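PDB 5HMQ: 3-dehydroshikimate dehydratase from Pseudomonas putida, which converts 3-dehydroshikimate to protocatechuate and water with the help of a divalent metal ion, a step in quinate and shikimate breakdown. Local coordinates for residues Ala376-Ala381 with Leu411-Gln416; Pro401-Pro406 with Ser464-Ala469; Ser457-Tyr462 with Arg486-Gln491. One frame throughout, in Å; residues are numbered along the deposited sequence.

In the fold
The chain first forms the TIM barrel and then two vicinal oxygen chelate (VOC) regions in tandem. In the first of these, helix 374-383 is followed by strands 388-389, 402-404 and 410-414, and interaction 1 closes this loop by packing the helix on the last strand. Interaction 2 opens inside that loop, at strand 402-404, and closes beyond it at the end of helix 455-465, so it crosses interaction 1 and ties the first VOC region to the second. Interaction 3 begins on that same helix, before interaction 2 has closed, and ends on strand 484-489. It therefore crosses interaction 2 but follows interaction 1 in series. Leu411 reaches Phe461 and Tyr462, linking interactions 1 and 3.

Interaction 1. Residues Ala376-Ala381 with Leu411-Gln416; sequences AALKRA and LYLVEQ
Leu413 pushes one methyl, CD1, against the helix at Ala377 and Leu378, and this single branch makes the whole first shell. CD1 lies 3.6 Å from Leu378 N and 3.7 Å from Leu378 CA, so it touches the helix backbone itself. The CB atoms flank it: Ala377 CB and Leu378 CB are each 3.9 Å from Leu413 CD1. Alanine suits its place because its short side chain lets the helix settle close to the strand, with Ala377 CA 7.3 Å from Leu413 CA. Leucine suits the other side because it is long and branched only at its end. With chi2 at 178°, Leu413 CD1 points straight on from CA and reaches the helix. Leu378 contributes its CB, and its chi1 of 176° turns CG away from the backbone N that CD1 touches, leaving that N and the CB to the methyl.

One shell further out, Leu413 is fixed on its strand by backbone hydrogen bonding to Pro401, and its side chain also rests on Val403. Tyr412 and Val414 point to the other side of the sheet, where Tyr412 OH is hydrogen-bonded to Glu302. The start of the helix is tied down as well: Glu415 OE2 accepts from Gln374 N, and Asp373 OD1 accepts from Ala376 N. Farther along, Arg380 forms a salt bridge with Glu268 in helix 252-276.

Strand 363-371, helix 374-383 and the three strands up to 410-414 make up a beta-alpha-beta-beta-beta unit. That module, its helix packed on one face of the strands, is the repeating unit of the vicinal oxygen chelate fold.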
loop_
_atom_site.group_PDB
_atom_site.type_symbol
_atom_site.label_atom_id
_atom_site.label_comp_id
_atom_site.label_asym_id
_atom_site.label_seq_id
_atom_site.Cartn_x
_atom_site.Cartn_y
_atom_site.Cartn_z
ATOM N N ALA C 376 -0.722 -16.672 -29.751
ATOM C CA ALA C 376 -0.950 -15.231 -29.764
ATOM C C ALA C 376 -1.122 -14.688 -28.352
ATOM O O ALA C 376 -0.597 -13.619 -28.021
ATOM C CB ALA C 376 -2.171 -14.895 -30.620
ATOM N N ALA C 377 -1.877 -15.400 -27.510
ATOM C CA ALA C 377 -2.047 -14.966 -26.127
ATOM C C ALA C 377 -0.716 -14.961 -25.387
ATOM O O ALA C 377 -0.412 -14.019 -24.646
ATOM C CB ALA C 377 -3.056 -15.864 -25.414
ATOM N N LEU C 378 0.099 -16.000 -25.588
ATOM C CA LEU C 378 1.387 -16.072 -24.907
ATOM C C LEU C 378 2.335 -14.983 -25.388
ATOM O O LEU C 378 3.028 -14.354 -24.577
ATOM C CB LEU C 378 2.015 -17.450 -25.112
ATOM C CG LEU C 378 3.420 -17.595 -24.526
ATOM C CD1 LEU C 378 3.374 -17.432 -23.018
ATOM C CD2 LEU C 378 4.036 -18.932 -24.907
ATOM N N LYS C 379 2.375 -14.734 -26.697
ATOM C CA LYS C 379 3.317 -13.751 -27.218
ATOM C C LYS C 379 2.920 -12.335 -26.823
ATOM O O LYS C 379 3.795 -11.498 -26.566
ATOM C CB LYS C 379 3.430 -13.880 -28.736
ATOM C CG LYS C 379 4.251 -15.082 -29.181
ATOM C CD LYS C 379 4.217 -15.267 -30.687
ATOM C CE LYS C 379 4.873 -16.578 -31.088
ATOM N NZ LYS C 379 4.736 -16.846 -32.547
ATOM N N ARG C 380 1.618 -12.049 -26.754
ATOM C CA ARG C 380 1.181 -10.731 -26.308
ATOM C C ARG C 380 1.502 -10.506 -24.837
ATOM O O ARG C 380 1.974 -9.426 -24.459
ATOM C CB ARG C 380 -0.316 -10.555 -26.555
ATOM C CG ARG C 380 -0.895 -9.367 -25.808
ATOM C CD ARG C 380 -2.348 -9.136 -26.140
ATOM N NE ARG C 380 -2.494 -8.096 -27.146
ATOM C CZ ARG C 380 -2.864 -6.849 -26.877
ATOM N NH1 ARG C 380 -3.126 -6.489 -25.629
ATOM N NH2 ARG C 380 -2.970 -5.965 -27.856
ATOM N N ALA C 381 1.252 -11.508 -23.990
ATOM C CA ALA C 381 1.580 -11.375 -22.574
ATOM C C ALA C 381 3.073 -11.143 -22.377
ATOM O O ALA C 381 3.479 -10.364 -21.508
ATOM C CB ALA C 381 1.116 -12.613 -21.807
ATOM N N LEU C 411 -2.285 -18.076 -14.854
ATOM C CA LEU C 411 -3.319 -18.103 -15.887
ATOM C C LEU C 411 -2.873 -19.062 -16.983
ATOM O O LEU C 411 -1.935 -18.762 -17.729
ATOM C CB LEU C 411 -3.578 -16.708 -16.456
ATOM C CG LEU C 411 -4.177 -15.651 -15.526
ATOM C CD1 LEU C 411 -4.115 -14.281 -16.172
ATOM C CD2 LEU C 411 -5.615 -16.006 -15.181
ATOM N N TYR C 412 -3.539 -20.211 -17.080
ATOM C CA TYR C 412 -3.219 -21.187 -18.114
ATOM C C TYR C 412 -3.894 -20.815 -19.427
ATOM O O TYR C 412 -5.061 -20.414 -19.454
ATOM C CB TYR C 412 -3.661 -22.591 -17.706
ATOM C CG TYR C 412 -3.194 -23.042 -16.345
ATOM C CD1 TYR C 412 -1.847 -23.242 -16.076
ATOM C CD2 TYR C 412 -4.108 -23.307 -15.337
ATOM C CE1 TYR C 412 -1.424 -23.668 -14.833
ATOM C CE2 TYR C 412 -3.697 -23.739 -14.099
ATOM C CZ TYR C 412 -2.356 -23.916 -13.848
ATOM O OH TYR C 412 -1.950 -24.342 -12.604
ATOM N N LEU C 413 -3.155 -20.963 -20.522
ATOM C CA LEU C 413 -3.657 -20.672 -21.862
ATOM C C LEU C 413 -4.007 -22.000 -22.524
ATOM O O LEU C 413 -3.143 -22.662 -23.107
ATOM C CB LEU C 413 -2.624 -19.889 -22.664
ATOM C CG LEU C 413 -2.082 -18.642 -21.959
ATOM C CD1 LEU C 413 -1.031 -17.949 -22.807
ATOM C CD2 LEU C 413 -3.216 -17.688 -21.612
ATOM N N VAL C 414 -5.277 -22.388 -22.442
ATOM C CA VAL C 414 -5.740 -23.687 -22.917
ATOM C C VAL C 414 -6.389 -23.502 -24.280
ATOM O O VAL C 414 -7.379 -22.772 -24.416
ATOM C CB VAL C 414 -6.720 -24.329 -21.925
ATOM C CG1 VAL C 414 -7.226 -25.657 -22.466
ATOM C CG2 VAL C 414 -6.048 -24.522 -20.574
ATOM N N GLU C 415 -5.823 -24.161 -25.289
ATOM C CA GLU C 415 -6.393 -24.209 -26.626
ATOM C C GLU C 415 -7.207 -25.489 -26.787
ATOM O O GLU C 415 -6.681 -26.592 -26.611
ATOM C CB GLU C 415 -5.287 -24.126 -27.681
ATOM C CG GLU C 415 -5.678 -23.367 -28.943
ATOM C CD GLU C 415 -4.495 -23.141 -29.870
ATOM O OE1 GLU C 415 -3.840 -24.135 -30.253
ATOM O OE2 GLU C 415 -4.210 -21.971 -30.204
ATOM N N GLN C 416 -8.487 -25.328 -27.094
ATOM C CA GLN C 416 -9.379 -26.384 -27.557
ATOM C C GLN C 416 -8.738 -27.239 -28.653
ATOM O O GLN C 416 -8.204 -26.705 -29.629
ATOM C CB GLN C 416 -10.690 -25.763 -28.075
ATOM C CG GLN C 416 -10.531 -24.577 -29.060
ATOM C CD GLN C 416 -9.780 -23.383 -28.475
ATOM O OE1 GLN C 416 -9.892 -23.085 -27.284
ATOM N NE2 GLN C 416 -8.973 -22.733 -29.301
#

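Interaction 2. Residues Pro401-Pro406 with Ser464-Ala469; sequences PAVRAP and SLFDFA
Val403 meets Leu465 and Phe466 where two vicinal oxygen chelate regions join: Val403 sits on a strand of the first, while the other two come at the end of helix 455-465 in the second. The contact across the segments is wholly apolar and all three residues are buried. Val403 CG1 does the touching, lying 4.0 Å from Leu465 CD2 and 4.2 Å from Phe466 CZ. A chi1 of 177° sets CG1 opposite the backbone N, and it is this branch, not CG2, that reaches the two partners. The valine and leucine side chains meet at a slant, and the methyl comes to the far end of the phenylalanine ring obliquely. A beta-branched valine suits a strand and offers a compact knob, whereas leucine and phenylalanine are long enough to span the gap between backbones whose nearest CA atoms, those of Val403 and Leu465, are 9.5 Å apart. Ala381 of helix 374-383 packs on both Val403 and Leu465, adding to the apolar cluster.

The hydrogen bonds lie outside this contact. Strand 402-404 bonds through its backbone to both neighbours in the sheet, Val403 pairing with Leu411. Phe466 O is hydrogen-bonded to Tyr295 OH. Arg404, its CB directed away from the helix end, packs on Tyr40 of the second subunit. Its guanidinium also turns back on its own chain, where Arg404 NH1 gives a weak hydrogen bond of 3.0 Å to Pro406 O, bent to 139° at the hydrogen.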
loop_
_atom_site.group_PDB
_atom_site.type_symbol
_atom_site.label_atom_id
_atom_site.label_comp_id
_atom_site.label_asym_id
_atom_site.label_seq_id
_atom_site.Cartn_x
_atom_site.Cartn_y
_atom_site.Cartn_z
ATOM N N PRO C 401 1.044 -23.380 -21.788
ATOM C CA PRO C 401 1.744 -22.241 -21.185
ATOM C C PRO C 401 0.883 -21.539 -20.145
ATOM O O PRO C 401 -0.347 -21.629 -20.142
ATOM C CB PRO C 401 2.037 -21.323 -22.378
ATOM C CG PRO C 401 1.063 -21.732 -23.430
ATOM C CD PRO C 401 0.830 -23.197 -23.234
ATOM N N ALA C 402 1.561 -20.836 -19.237
ATOM C CA ALA C 402 0.910 -20.104 -18.164
ATOM C C ALA C 402 1.488 -18.699 -18.063
ATOM O O ALA C 402 2.660 -18.469 -18.374
ATOM C CB ALA C 402 1.061 -20.828 -16.817
ATOM N N VAL C 403 0.647 -17.758 -17.639
ATOM C CA VAL C 403 1.050 -16.379 -17.388
ATOM C C VAL C 403 0.837 -16.082 -15.909
ATOM O O VAL C 403 -0.215 -16.414 -15.350
ATOM C CB VAL C 403 0.264 -15.387 -18.266
ATOM C CG1 VAL C 403 0.650 -13.954 -17.925
ATOM C CG2 VAL C 403 0.510 -15.676 -19.735
ATOM N N ARG C 404 1.835 -15.467 -15.278
ATOM C CA ARG C 404 1.763 -15.168 -13.855
ATOM C C ARG C 404 0.923 -13.912 -13.637
ATOM O O ARG C 404 1.160 -12.878 -14.268
ATOM C CB ARG C 404 3.172 -14.989 -13.283
ATOM C CG ARG C 404 3.261 -14.779 -11.767
ATOM C CD ARG C 404 4.536 -14.032 -11.384
ATOM N NE ARG C 404 4.737 -13.942 -9.937
ATOM C CZ ARG C 404 4.355 -12.934 -9.161
ATOM N NH1 ARG C 404 3.731 -11.885 -9.678
ATOM N NH2 ARG C 404 4.605 -12.980 -7.857
ATOM N N ALA C 405 -0.057 -14.008 -12.746
ATOM C CA ALA C 405 -0.873 -12.871 -12.351
ATOM C C ALA C 405 -0.128 -12.056 -11.295
ATOM O O ALA C 405 0.854 -12.537 -10.726
ATOM C CB ALA C 405 -2.218 -13.362 -11.819
ATOM N N PRO C 406 -0.543 -10.805 -11.037
ATOM C CA PRO C 406 0.251 -9.950 -10.132
ATOM C C PRO C 406 0.539 -10.586 -8.785
ATOM O O PRO C 406 1.592 -10.314 -8.194
ATOM C CB PRO C 406 -0.621 -8.696 -9.989
ATOM C CG PRO C 406 -1.356 -8.628 -11.277
ATOM C CD PRO C 406 -1.656 -10.054 -11.649
ATOM N N SER C 464 -3.963 -4.594 -20.673
ATOM C CA SER C 464 -2.891 -4.644 -21.661
ATOM C C SER C 464 -2.582 -6.070 -22.113
ATOM O O SER C 464 -2.605 -6.356 -23.314
ATOM C CB SER C 464 -1.628 -3.969 -21.110
ATOM O OG SER C 464 -1.125 -4.643 -19.970
ATOM N N LEU C 465 -2.305 -6.975 -21.172
ATOM C CA LEU C 465 -1.899 -8.324 -21.550
ATOM C C LEU C 465 -3.018 -9.090 -22.243
ATOM O O LEU C 465 -2.748 -9.899 -23.137
ATOM C CB LEU C 465 -1.416 -9.104 -20.325
ATOM C CG LEU C 465 0.057 -8.948 -19.935
ATOM C CD1 LEU C 465 0.299 -7.616 -19.240
ATOM C CD2 LEU C 465 0.518 -10.109 -19.062
ATOM N N PHE C 466 -4.269 -8.866 -21.845
ATOM C CA PHE C 466 -5.387 -9.659 -22.343
ATOM C C PHE C 466 -6.451 -8.823 -23.044
ATOM O O PHE C 466 -7.500 -9.363 -23.418
ATOM C CB PHE C 466 -5.999 -10.461 -21.193
ATOM C CG PHE C 466 -5.039 -11.429 -20.569
ATOM C CD1 PHE C 466 -4.788 -12.653 -21.167
ATOM C CD2 PHE C 466 -4.367 -11.105 -19.405
ATOM C CE1 PHE C 466 -3.897 -13.543 -20.603
ATOM C CE2 PHE C 466 -3.474 -11.990 -18.836
ATOM C CZ PHE C 466 -3.237 -13.211 -19.436
ATOM N N ASP C 467 -6.209 -7.524 -23.231
ATOM C CA ASP C 467 -7.111 -6.636 -23.973
ATOM C C ASP C 467 -8.524 -6.655 -23.391
ATOM O O ASP C 467 -9.517 -6.675 -24.121
ATOM C CB ASP C 467 -7.125 -6.984 -25.464
ATOM C CG ASP C 467 -7.668 -5.855 -26.322
ATOM O OD1 ASP C 467 -7.625 -4.692 -25.870
ATOM O OD2 ASP C 467 -8.130 -6.130 -27.451
ATOM N N PHE C 468 -8.618 -6.654 -22.064
ATOM C CA PHE C 468 -9.903 -6.455 -21.414
ATOM C C PHE C 468 -10.319 -4.989 -21.494
ATOM O O PHE C 468 -9.500 -4.094 -21.722
ATOM C CB PHE C 468 -9.846 -6.908 -19.953
ATOM C CG PHE C 468 -9.944 -8.400 -19.768
ATOM C CD1 PHE C 468 -9.619 -9.270 -20.796
ATOM C CD2 PHE C 468 -10.366 -8.929 -18.560
ATOM C CE1 PHE C 468 -9.712 -10.639 -20.623
ATOM C CE2 PHE C 468 -10.461 -10.297 -18.380
ATOM C CZ PHE C 468 -10.134 -11.152 -19.414
ATOM N N ALA C 469 -11.612 -4.747 -21.293
ATOM C CA ALA C 469 -12.173 -3.406 -21.348
ATOM C C ALA C 469 -12.929 -3.103 -20.061
ATOM O O ALA C 469 -13.346 -4.006 -19.333
ATOM C CB ALA C 469 -13.102 -3.234 -22.559
#

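Interaction 3. Residues Ser457-Tyr462 with Arg486-Gln491; sequences SWVLFY and RALRSQ
Tyr462 touches Leu488 through its CB, while its ring takes Phe461 on one face: Phe461 CD2 stands 3.7 Å above the tyrosine plane, displaced toward the rim. In return Tyr462 CD2 lies in the plane of the Phe461 ring, at its edge. The Tyr462 ring also meets that of Phe468, the two planes inclined at about 25°. The second flat group of the contact, the guanidinium of Arg486, receives Val459 CG2 obliquely, with Arg486 NH1 4.0 Å from that methyl, and the two side chains cross at about a right angle. A third, that of Arg489, has Gln491 O at its edge, close to its plane; the 2.6 Å bond from Arg489 NH1 reaches that oxygen from well above the carbonyl plane.

Helix 455-465 packs on one face of its own sheet, as in the beta-alpha-beta-beta-beta units of the vicinal oxygen chelate fold. The segment axes run nearly parallel, 16° apart, and come within 10.0 Å, a usual spacing for a helix on a sheet. Leu488 fills that gap. Its CD1 is 3.8 Å from Tyr462 CB and 4.1 Å from Val459 CA, because chi2 at 171° aims this methyl outward from the strand. Its CD2 meets Val459 CG1 more loosely. Leucine has the length for this span, and valine is slim enough to let the strand lie near.

Arginine suits the margin of this apolar patch, since its long chain, bent at chi3, reaches over from the strand to the helix, passes Val459 and still ends in charge. Arg486 NH2 forms a salt bridge with Asp456, just ahead of the helical segment. On the dimer side, Arg486 packs on Asn506 of the second subunit and Trp458 on Phe247 of that subunit. The Leu488 side chain is about 10 Å from that of His445, a magnesium ligand.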
loop_
_atom_site.group_PDB
_atom_site.type_symbol
_atom_site.label_atom_id
_atom_site.label_comp_id
_atom_site.label_asym_id
_atom_site.label_seq_id
_atom_site.Cartn_x
_atom_site.Cartn_y
_atom_site.Cartn_z
ATOM N N SER C 457 -2.851 -1.500 -10.699
ATOM C CA SER C 457 -1.887 -2.382 -11.350
ATOM C C SER C 457 -2.578 -3.598 -11.955
ATOM O O SER C 457 -2.245 -4.022 -13.069
ATOM C CB SER C 457 -0.815 -2.811 -10.350
ATOM O OG SER C 457 0.264 -3.446 -11.003
ATOM N N TRP C 458 -3.550 -4.172 -11.239
ATOM C CA TRP C 458 -4.319 -5.285 -11.792
ATOM C C TRP C 458 -5.138 -4.847 -12.999
ATOM O O TRP C 458 -5.270 -5.596 -13.974
ATOM C CB TRP C 458 -5.233 -5.888 -10.725
ATOM C CG TRP C 458 -4.566 -6.870 -9.813
ATOM C CD1 TRP C 458 -3.781 -6.587 -8.737
ATOM C CD2 TRP C 458 -4.643 -8.301 -9.889
ATOM N NE1 TRP C 458 -3.357 -7.751 -8.140
ATOM C CE2 TRP C 458 -3.874 -8.817 -8.829
ATOM C CE3 TRP C 458 -5.286 -9.194 -10.753
ATOM C CZ2 TRP C 458 -3.729 -10.186 -8.609
ATOM C CZ3 TRP C 458 -5.142 -10.553 -10.533
ATOM C CH2 TRP C 458 -4.369 -11.036 -9.470
ATOM N N VAL C 459 -5.713 -3.643 -12.942
ATOM C CA VAL C 459 -6.510 -3.142 -14.060
ATOM C C VAL C 459 -5.656 -3.051 -15.317
ATOM O O VAL C 459 -6.043 -3.529 -16.390
ATOM C CB VAL C 459 -7.137 -1.782 -13.705
ATOM C CG1 VAL C 459 -7.743 -1.138 -14.944
ATOM C CG2 VAL C 459 -8.189 -1.947 -12.619
ATOM N N LEU C 460 -4.474 -2.439 -15.200
ATOM C CA LEU C 460 -3.574 -2.330 -16.344
ATOM C C LEU C 460 -3.090 -3.702 -16.795
ATOM O O LEU C 460 -2.900 -3.939 -17.994
ATOM C CB LEU C 460 -2.394 -1.424 -15.999
ATOM C CG LEU C 460 -1.303 -1.293 -17.058
ATOM C CD1 LEU C 460 -1.890 -0.824 -18.376
ATOM C CD2 LEU C 460 -0.235 -0.328 -16.581
ATOM N N PHE C 461 -2.881 -4.617 -15.846
ATOM C CA PHE C 461 -2.445 -5.968 -16.187
ATOM C C PHE C 461 -3.429 -6.637 -17.139
ATOM O O PHE C 461 -3.035 -7.191 -18.173
ATOM C CB PHE C 461 -2.274 -6.786 -14.902
ATOM C CG PHE C 461 -2.053 -8.258 -15.127
ATOM C CD1 PHE C 461 -0.781 -8.755 -15.363
ATOM C CD2 PHE C 461 -3.116 -9.149 -15.070
ATOM C CE1 PHE C 461 -0.576 -10.108 -15.560
ATOM C CE2 PHE C 461 -2.917 -10.503 -15.266
ATOM C CZ PHE C 461 -1.646 -10.983 -15.511
ATOM N N TYR C 462 -4.723 -6.582 -16.814
ATOM C CA TYR C 462 -5.725 -7.247 -17.638
ATOM C C TYR C 462 -6.040 -6.453 -18.903
ATOM O O TYR C 462 -6.299 -7.045 -19.957
ATOM C CB TYR C 462 -6.994 -7.500 -16.823
ATOM C CG TYR C 462 -6.978 -8.831 -16.104
ATOM C CD1 TYR C 462 -7.161 -10.020 -16.801
ATOM C CD2 TYR C 462 -6.774 -8.902 -14.731
ATOM C CE1 TYR C 462 -7.145 -11.242 -16.152
ATOM C CE2 TYR C 462 -6.755 -10.122 -14.072
ATOM C CZ TYR C 462 -6.944 -11.287 -14.789
ATOM O OH TYR C 462 -6.929 -12.504 -14.144
ATOM N N ARG C 486 -16.306 -1.211 -9.771
ATOM C CA ARG C 486 -15.531 -1.410 -10.992
ATOM C C ARG C 486 -15.505 -2.872 -11.414
ATOM O O ARG C 486 -15.559 -3.785 -10.588
ATOM C CB ARG C 486 -14.081 -0.923 -10.884
ATOM C CG ARG C 486 -13.852 0.545 -10.605
ATOM C CD ARG C 486 -12.460 0.907 -11.126
ATOM N NE ARG C 486 -11.597 1.575 -10.159
ATOM C CZ ARG C 486 -10.325 1.878 -10.402
ATOM N NH1 ARG C 486 -9.785 1.564 -11.573
ATOM N NH2 ARG C 486 -9.592 2.489 -9.481
ATOM N N ALA C 487 -15.414 -3.079 -12.727
ATOM C CA ALA C 487 -15.366 -4.409 -13.308
ATOM C C ALA C 487 -14.663 -4.333 -14.654
ATOM O O ALA C 487 -14.616 -3.278 -15.291
ATOM C CB ALA C 487 -16.769 -5.008 -13.478
ATOM N N LEU C 488 -14.090 -5.460 -15.067
ATOM C CA LEU C 488 -13.491 -5.595 -16.385
ATOM C C LEU C 488 -14.204 -6.695 -17.162
ATOM O O LEU C 488 -14.999 -7.467 -16.616
ATOM C CB LEU C 488 -11.988 -5.882 -16.287
ATOM C CG LEU C 488 -11.156 -4.805 -15.591
ATOM C CD1 LEU C 488 -9.731 -5.303 -15.363
ATOM C CD2 LEU C 488 -11.171 -3.480 -16.372
ATOM N N ARG C 489 -13.902 -6.763 -18.455
ATOM C CA ARG C 489 -14.684 -7.577 -19.374
ATOM C C ARG C 489 -13.844 -7.869 -20.606
ATOM O O ARG C 489 -13.244 -6.952 -21.174
ATOM C CB ARG C 489 -15.976 -6.838 -19.753
ATOM C CG ARG C 489 -16.896 -7.549 -20.726
ATOM C CD ARG C 489 -17.867 -6.545 -21.342
ATOM N NE ARG C 489 -18.955 -7.179 -22.084
ATOM C CZ ARG C 489 -18.908 -7.473 -23.380
ATOM N NH1 ARG C 489 -17.819 -7.201 -24.086
ATOM N NH2 ARG C 489 -19.949 -8.046 -23.971
ATOM N N SER C 490 -13.788 -9.138 -21.007
ATOM C CA SER C 490 -13.198 -9.466 -22.297
ATOM C C SER C 490 -14.036 -8.842 -23.411
ATOM O O SER C 490 -15.210 -8.513 -23.228
ATOM C CB SER C 490 -13.092 -10.980 -22.480
ATOM O OG SER C 490 -14.366 -11.596 -22.416
ATOM N N GLN C 491 -13.414 -8.682 -24.583
ATOM C CA GLN C 491 -14.064 -7.952 -25.670
ATOM C C GLN C 491 -15.426 -8.539 -26.020
ATOM O O GLN C 491 -16.390 -7.795 -26.235
ATOM C CB GLN C 491 -13.160 -7.921 -26.903
ATOM C CG GLN C 491 -11.838 -7.191 -26.697
ATOM C CD GLN C 491 -12.024 -5.722 -26.359
ATOM O OE1 GLN C 491 -12.970 -5.083 -26.816
ATOM N NE2 GLN C 491 -11.110 -5.179 -25.562
#